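Pectate lyase/Amb allergen (Acidovorax citrulli, PDB 4HWV) probably cleaves pectate by calcium-dependent beta-elimination, as a secreted right-handed parallel beta-helix enzyme of polysaccharide lyase family 1. Local coordinates at residues T215-S218 / D219-N223; R138-G142 / K143-A147; A128-P131 / G132-G135. All coordinates share one frame; numbering follows the deposited sequence.

Overall arrangement
All three contacts are local and lie on the same side of the chain's centre, where loops and helices flank the parallel beta-helix. Along the chain contact 3 (128-135) comes first, at the junction of helices 118-129 and 131-134, then contact 2 (138-147), which starts helix 143-159, and last contact 1 (215-223), the turn of the hairpin formed by strands 211-213 and 221-223. Contacts 2 and 3 have centres about 11 Å apart and share a polar link through the Tyr129 hydroxyl. Contact 1, its centre about 15 Å from that of contact 2, packs on it through Thr215. Contacts 2 and 3 are structural packing away from the calcium site, which the hairpin of contact 1 approaches.

Contact 1. Residues T215-S218 / D219-N223; sequences TDSS and DGRWN
Asp216 is the main acceptor of this turn, for both its carbonyl and its carboxylate reach across to residues 220-223. With CG anti to the backbone N (chi1 -176°), its carboxylate extends to Asn223, which comes from the opposite direction. Asn223 ND2 donates to Asp216 OD2 at 2.9 Å, meeting the anti lone pair, and the bond is fairly straight at 161°. Carboxylate and amide are nearly coplanar. A water bridges the pair, donating to Asp216 OD2, which thus has two donors, and to Asn223 OD1, although its approach to the amide oxygen is unusually short. The other carboxylate oxygen, Asp216 OD1, accepts from Ser217 OG at 2.9 Å, from somewhat out of the carboxylate plane.

The backbone is that of a beta-hairpin connection: Thr215 to Ser218 form a type II turn, closed by Ser218 N to Thr215 O, and the chain then runs into strand 221-223, antiparallel to strand 211-213. Gly220 N donates to Asp216 O at 2.8 Å, and Asp219 N to Ser217 O. A second water donates to Asp219 OD1 and, weakly, to Ser218 O.

Arg221 bends at chi2 (-71°), which brings its guanidinium back so that NH1 donates to Gly220 O at 2.9 Å. Ser217 CB sits over the centre of one guanidinium face, 3.7 Å from Arg221 CZ, while Arg221 CG packs against Asp216 CG at the same distance. The two charged groups are not paired: Asp216 OD1 and Arg221 NE stay 5.2 Å apart, and a long, weak ion pair links Arg221 to Asp271. Thr215 OG1 is hydrogen-bonded to Asp213, just before the turn. The Asn223 side chain lies about 6 Å from that of Asp278, a calcium ligand.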
loop_
_atom_site.group_PDB
_atom_site.type_symbol
_atom_site.label_atom_id
_atom_site.label_comp_id
_atom_site.label_asym_id
_atom_site.label_seq_id
_atom_site.Cartn_x
_atom_site.Cartn_y
_atom_site.Cartn_z
ATOM N N THR A 215 18.544 21.058 11.672
ATOM C CA THR A 215 19.955 20.795 11.945
ATOM C C THR A 215 20.378 19.369 11.621
ATOM O O THR A 215 21.570 19.075 11.571
ATOM C CB THR A 215 20.337 21.136 13.419
ATOM O OG1 THR A 215 19.753 20.186 14.321
ATOM C CG2 THR A 215 19.864 22.538 13.791
ATOM N N ASP A 216 19.421 18.478 11.384
ATOM C CA ASP A 216 19.759 17.069 11.141
ATOM C C ASP A 216 20.480 16.944 9.798
ATOM O O ASP A 216 19.971 17.377 8.777
ATOM C CB ASP A 216 18.478 16.232 11.141
ATOM C CG ASP A 216 18.732 14.739 10.999
ATOM O OD1 ASP A 216 19.780 14.310 10.484
ATOM O OD2 ASP A 216 17.841 13.977 11.399
ATOM N N SER A 217 21.677 16.368 9.811
ATOM C CA SER A 217 22.492 16.238 8.600
ATOM C C SER A 217 22.827 17.605 7.994
ATOM O O SER A 217 23.116 17.714 6.799
ATOM C CB SER A 217 21.832 15.309 7.578
ATOM O OG SER A 217 21.492 14.080 8.197
ATOM N N SER A 218 22.785 18.629 8.851
ATOM C CA SER A 218 23.087 20.033 8.525
ATOM C C SER A 218 22.054 20.743 7.651
ATOM O O SER A 218 21.687 21.889 7.928
ATOM C CB SER A 218 24.504 20.192 7.966
ATOM O OG SER A 218 25.438 19.822 8.956
ATOM N N ASP A 219 21.579 20.067 6.609
ATOM C CA ASP A 219 20.570 20.639 5.722
ATOM C C ASP A 219 19.160 20.416 6.232
ATOM O O ASP A 219 18.230 21.079 5.791
ATOM C CB ASP A 219 20.672 20.013 4.334
ATOM C CG ASP A 219 21.953 20.362 3.629
ATOM O OD1 ASP A 219 22.477 21.474 3.839
ATOM O OD2 ASP A 219 22.422 19.510 2.863
ATOM N N GLY A 220 18.991 19.459 7.141
ATOM C CA GLY A 220 17.678 19.164 7.689
ATOM C C GLY A 220 17.041 17.870 7.207
ATOM O O GLY A 220 17.275 17.404 6.083
ATOM N N ARG A 221 16.226 17.277 8.078
ATOM C CA ARG A 221 15.484 16.069 7.734
ATOM C C ARG A 221 14.168 16.071 8.459
ATOM O O ARG A 221 14.047 16.640 9.549
ATOM C CB ARG A 221 16.224 14.806 8.190
ATOM C CG ARG A 221 17.561 14.554 7.519
ATOM C CD ARG A 221 17.399 14.132 6.052
ATOM N NE ARG A 221 18.661 13.716 5.434
ATOM C CZ ARG A 221 19.508 14.535 4.821
ATOM N NH1 ARG A 221 19.236 15.828 4.733
ATOM N NH2 ARG A 221 20.633 14.052 4.291
ATOM N N TRP A 222 13.184 15.396 7.867
ATOM C CA TRP A 222 11.965 15.021 8.589
ATOM C C TRP A 222 12.205 13.711 9.313
ATOM O O TRP A 222 12.683 12.765 8.708
ATOM C CB TRP A 222 10.815 14.811 7.607
ATOM C CG TRP A 222 10.271 16.087 6.992
ATOM C CD1 TRP A 222 10.614 16.628 5.777
ATOM C CD2 TRP A 222 9.294 16.974 7.563
ATOM N NE1 TRP A 222 9.913 17.794 5.571
ATOM C CE2 TRP A 222 9.107 18.038 6.647
ATOM C CE3 TRP A 222 8.566 16.976 8.758
ATOM C CZ2 TRP A 222 8.185 19.055 6.865
ATOM C CZ3 TRP A 222 7.670 18.007 8.987
ATOM C CH2 TRP A 222 7.492 19.038 8.044
ATOM N N ASN A 223 11.831 13.652 10.587
ATOM C CA ASN A 223 11.997 12.429 11.359
ATOM C C ASN A 223 10.713 12.042 12.046
ATOM O O ASN A 223 9.963 12.908 12.521
ATOM C CB ASN A 223 13.082 12.582 12.423
ATOM C CG ASN A 223 14.460 12.822 11.818
ATOM O OD1 ASN A 223 15.003 11.978 11.089
ATOM N ND2 ASN A 223 15.047 13.955 12.138
HETATM O O HOH W 1 17.341 11.689 10.129
HETATM O O HOH W 2 22.806 23.551 5.742
#

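Contact 2. Residues R138-G142 / K143-A147; sequences RTVSG and KPEDA
Val140 and Glu145 make the side-chain packing at the start of helix 143-159. Their side chains cross at about a right angle, and the CG2 methyl of Val140 rests on the carboxyl end of Glu145, 3.5 Å from Glu145 CD and 3.7 Å from CG. The Glu145 side chain sets out with CG anti to the backbone N (chi1 167°) and then bends at chi2 (65°), which turns one face of its carboxylate to this methyl.

Backbone hydrogen bonding is centred on Gly142, the N-cap residue. Asp146 N donates to Gly142 O at 2.8 Å in a nearly straight bond (165°), the first i to i+4 bond of the helix, and Ala147 N to Lys143 O follows it. The Asp146 carboxylate is linked to the cap only indirectly, through a water that accepts from Gly142 N at 3.0 Å and donates to Asp146 OD2 at 2.8 Å; OD2 and Gly142 O, both acceptors, lie close without bonding.

Polar links to the surroundings hold the Glu145 carboxylate: a salt bridge to Arg148 and hydrogen bonds with Tyr125 and Gln211. The Tyr129 hydroxyl is bonded to both Ser141 O and Glu145 N.

With three polar partners around a buried carboxylate, Glu145 is probably stabilised as the anion, while the acidic side chain of Asp146 in the first helical turn may be favoured by the positive end of the helix.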
loop_
_atom_site.group_PDB
_atom_site.type_symbol
_atom_site.label_atom_id
_atom_site.label_comp_id
_atom_site.label_asym_id
_atom_site.label_seq_id
_atom_site.Cartn_x
_atom_site.Cartn_y
_atom_site.Cartn_z
ATOM N N ARG A 138 19.291 26.455 13.983
ATOM C CA ARG A 138 18.738 26.014 15.249
ATOM C C ARG A 138 17.560 25.098 15.012
ATOM O O ARG A 138 16.946 25.118 13.941
ATOM C CB ARG A 138 18.306 27.215 16.096
ATOM C CG ARG A 138 17.240 28.070 15.437
ATOM C CD ARG A 138 16.896 29.303 16.271
ATOM N NE ARG A 138 15.903 30.138 15.602
ATOM C CZ ARG A 138 14.963 30.842 16.229
ATOM N NH1 ARG A 138 14.869 30.812 17.549
ATOM N NH2 ARG A 138 14.105 31.569 15.528
ATOM N N THR A 139 17.262 24.292 16.021
ATOM C CA THR A 139 16.111 23.412 16.016
ATOM C C THR A 139 14.826 24.245 16.036
ATOM O O THR A 139 14.848 25.440 16.354
ATOM C CB THR A 139 16.160 22.501 17.233
ATOM O OG1 THR A 139 16.286 23.313 18.405
ATOM C CG2 THR A 139 17.376 21.570 17.136
ATOM N N VAL A 140 13.701 23.635 15.670
ATOM C CA VAL A 140 12.455 24.379 15.639
ATOM C C VAL A 140 11.897 24.589 17.031
ATOM O O VAL A 140 12.108 23.771 17.937
ATOM C CB VAL A 140 11.391 23.712 14.722
ATOM C CG1 VAL A 140 11.881 23.657 13.279
ATOM C CG2 VAL A 140 11.039 22.310 15.222
ATOM N N SER A 141 11.172 25.694 17.193
ATOM C CA SER A 141 10.528 26.017 18.462
ATOM C C SER A 141 9.361 26.942 18.162
ATOM O O SER A 141 9.230 27.435 17.051
ATOM C CB SER A 141 11.511 26.707 19.405
ATOM O OG SER A 141 11.820 28.013 18.924
ATOM N N GLY A 142 8.516 27.196 19.153
ATOM C CA GLY A 142 7.399 28.100 18.960
ATOM C C GLY A 142 6.086 27.366 18.752
ATOM O O GLY A 142 6.006 26.130 18.788
ATOM N N LYS A 143 5.058 28.151 18.474
ATOM C CA LYS A 143 3.687 27.688 18.512
ATOM C C LYS A 143 3.370 26.496 17.587
ATOM O O LYS A 143 2.820 25.515 18.063
ATOM C CB LYS A 143 2.724 28.865 18.291
ATOM C CG LYS A 143 1.276 28.466 18.079
ATOM C CD LYS A 143 0.404 29.705 17.973
ATOM C CE LYS A 143 -1.007 29.345 17.602
ATOM N NZ LYS A 143 -1.835 30.582 17.555
ATOM N N PRO A 144 3.698 26.558 16.281
ATOM C CA PRO A 144 3.311 25.386 15.470
ATOM C C PRO A 144 4.057 24.120 15.900
ATOM O O PRO A 144 3.469 23.042 15.860
ATOM C CB PRO A 144 3.677 25.806 14.035
ATOM C CG PRO A 144 3.757 27.307 14.076
ATOM C CD PRO A 144 4.233 27.663 15.460
ATOM N N GLU A 145 5.314 24.239 16.307
ATOM C CA GLU A 145 6.040 23.071 16.790
ATOM C C GLU A 145 5.473 22.539 18.103
ATOM O O GLU A 145 5.330 21.334 18.284
ATOM C CB GLU A 145 7.546 23.370 16.899
ATOM C CG GLU A 145 8.336 22.313 17.681
ATOM C CD GLU A 145 8.368 20.927 17.012
ATOM O OE1 GLU A 145 7.925 20.753 15.842
ATOM O OE2 GLU A 145 8.866 19.998 17.686
ATOM N N ASP A 146 5.137 23.434 19.027
ATOM C CA ASP A 146 4.533 22.996 20.285
ATOM C C ASP A 146 3.176 22.333 20.030
ATOM O O ASP A 146 2.800 21.363 20.706
ATOM C CB ASP A 146 4.410 24.180 21.252
ATOM C CG ASP A 146 5.763 24.663 21.745
ATOM O OD1 ASP A 146 6.702 23.846 21.806
ATOM O OD2 ASP A 146 5.878 25.847 22.090
ATOM N N ALA A 147 2.427 22.852 19.056
ATOM C CA ALA A 147 1.154 22.233 18.713
ATOM C C ALA A 147 1.354 20.848 18.078
ATOM O O ALA A 147 0.672 19.880 18.452
ATOM C CB ALA A 147 0.333 23.138 17.821
HETATM O O HOH W 3 8.514 26.675 22.066
#

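Contact 3. Residues A128-P131 / G132-G135; sequences AYRP and GAWG
The ring of Tyr129 turns its edge to one face of the Trp134 indole, an edge-to-face (T-shaped) pair with the Tyr129 ring and the Trp134 six-membered ring at 83° and their centroids 5.1 Å apart. Tyr129 CD1 makes the closest approach, 3.6 Å from Trp134 CE3, and CE1 lies near Trp134 CZ3, so two ring carbons share the contact. Ala128 CB sits over the centre of a Tyr129 face. Trp134 CG stands anti to the backbone N (chi1 -172°), which lays the indole beside Tyr129, both side chains pointing the same way. The guanidinium of Arg130 carries Ala133 CB over one face, offset toward the rim; nearer the backbone, Arg130 CG touches that same methyl at 3.7 Å.

Backbone bonds define the tight helical turn beneath these groups. Arg130, the N-cap of helix 131-134, offers its carbonyl oxygen to two donors, Trp134 N and Ala133 N, each at 2.9 Å. Gly135 N then bonds to Pro131 O at 2.9 Å, and Gly135 leaves the helix with positive phi (71°). A water bridges Tyr129 O and Gly135 O, donating to both and joining the end of one helix to the exit from the next.

The polar ends are held by residues farther along the chain. Arg130 NH1 forms a salt bridge with Glu260, which also accepts from Gly132 N, and Trp134 NE1 donates to Arg138 O while its indole makes a cation-pi contact with Arg138. The segment thus forms the corner between helices 118-129 and 131-134, with Ala128 and Tyr129 packed on Pro144 at the start of helix 143-159 and Pro131 against the loop residues Glu260 and Tyr267.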
loop_
_atom_site.group_PDB
_atom_site.type_symbol
_atom_site.label_atom_id
_atom_site.label_comp_id
_atom_site.label_asym_id
_atom_site.label_seq_id
_atom_site.Cartn_x
_atom_site.Cartn_y
_atom_site.Cartn_z
ATOM N N ALA A 128 6.311 28.381 8.901
ATOM C CA ALA A 128 7.236 28.785 9.969
ATOM C C ALA A 128 8.620 28.183 9.808
ATOM O O ALA A 128 9.620 28.840 10.080
ATOM C CB ALA A 128 6.666 28.399 11.338
ATOM N N TYR A 129 8.676 26.925 9.379
ATOM C CA TYR A 129 9.901 26.152 9.534
ATOM C C TYR A 129 10.613 25.771 8.236
ATOM O O TYR A 129 11.686 25.181 8.283
ATOM C CB TYR A 129 9.650 24.916 10.418
ATOM C CG TYR A 129 9.057 25.278 11.762
ATOM C CD1 TYR A 129 9.611 26.308 12.532
ATOM C CD2 TYR A 129 7.932 24.628 12.244
ATOM C CE1 TYR A 129 9.063 26.664 13.763
ATOM C CE2 TYR A 129 7.366 24.977 13.453
ATOM C CZ TYR A 129 7.925 26.007 14.209
ATOM O OH TYR A 129 7.351 26.338 15.422
ATOM N N ARG A 130 10.049 26.134 7.090
ATOM C CA ARG A 130 10.753 25.930 5.822
ATOM C C ARG A 130 12.142 26.583 5.889
ATOM O O ARG A 130 12.336 27.607 6.566
ATOM C CB ARG A 130 9.951 26.485 4.638
ATOM C CG ARG A 130 9.763 27.989 4.674
ATOM C CD ARG A 130 8.885 28.496 3.523
ATOM N NE ARG A 130 8.721 29.948 3.609
ATOM C CZ ARG A 130 9.590 30.840 3.138
ATOM N NH1 ARG A 130 10.682 30.436 2.496
ATOM N NH2 ARG A 130 9.357 32.141 3.301
ATOM N N PRO A 131 13.127 25.983 5.211
ATOM C CA PRO A 131 14.494 26.524 5.323
ATOM C C PRO A 131 14.612 28.010 4.961
ATOM O O PRO A 131 15.391 28.723 5.599
ATOM C CB PRO A 131 15.288 25.653 4.344
ATOM C CG PRO A 131 14.568 24.347 4.367
ATOM C CD PRO A 131 13.094 24.732 4.427
ATOM N N GLY A 132 13.847 28.475 3.979
ATOM C CA GLY A 132 13.872 29.879 3.593
ATOM C C GLY A 132 13.366 30.833 4.665
ATOM O O GLY A 132 13.672 32.020 4.627
ATOM N N ALA A 133 12.598 30.329 5.625
ATOM C CA ALA A 133 12.048 31.146 6.697
ATOM C C ALA A 133 12.833 30.960 7.991
ATOM O O ALA A 133 13.116 31.925 8.679
ATOM C CB ALA A 133 10.574 30.795 6.935
ATOM N N TRP A 134 13.180 29.717 8.318
ATOM C CA TRP A 134 13.746 29.423 9.635
ATOM C C TRP A 134 15.259 29.292 9.602
ATOM O O TRP A 134 15.925 29.478 10.616
ATOM C CB TRP A 134 13.156 28.110 10.155
ATOM C CG TRP A 134 13.500 27.795 11.575
ATOM C CD1 TRP A 134 14.488 26.959 12.014
ATOM C CD2 TRP A 134 12.844 28.296 12.756
ATOM N NE1 TRP A 134 14.494 26.914 13.396
ATOM C CE2 TRP A 134 13.500 27.731 13.874
ATOM C CE3 TRP A 134 11.788 29.193 12.971
ATOM C CZ2 TRP A 134 13.122 28.020 15.197
ATOM C CZ3 TRP A 134 11.408 29.474 14.288
ATOM C CH2 TRP A 134 12.076 28.889 15.382
ATOM N N GLY A 135 15.799 28.970 8.433
ATOM C CA GLY A 135 17.197 28.610 8.318
ATOM C C GLY A 135 17.502 27.258 8.938
ATOM O O GLY A 135 16.593 26.458 9.251
HETATM O O HOH W 4 14.451 24.936 8.164
#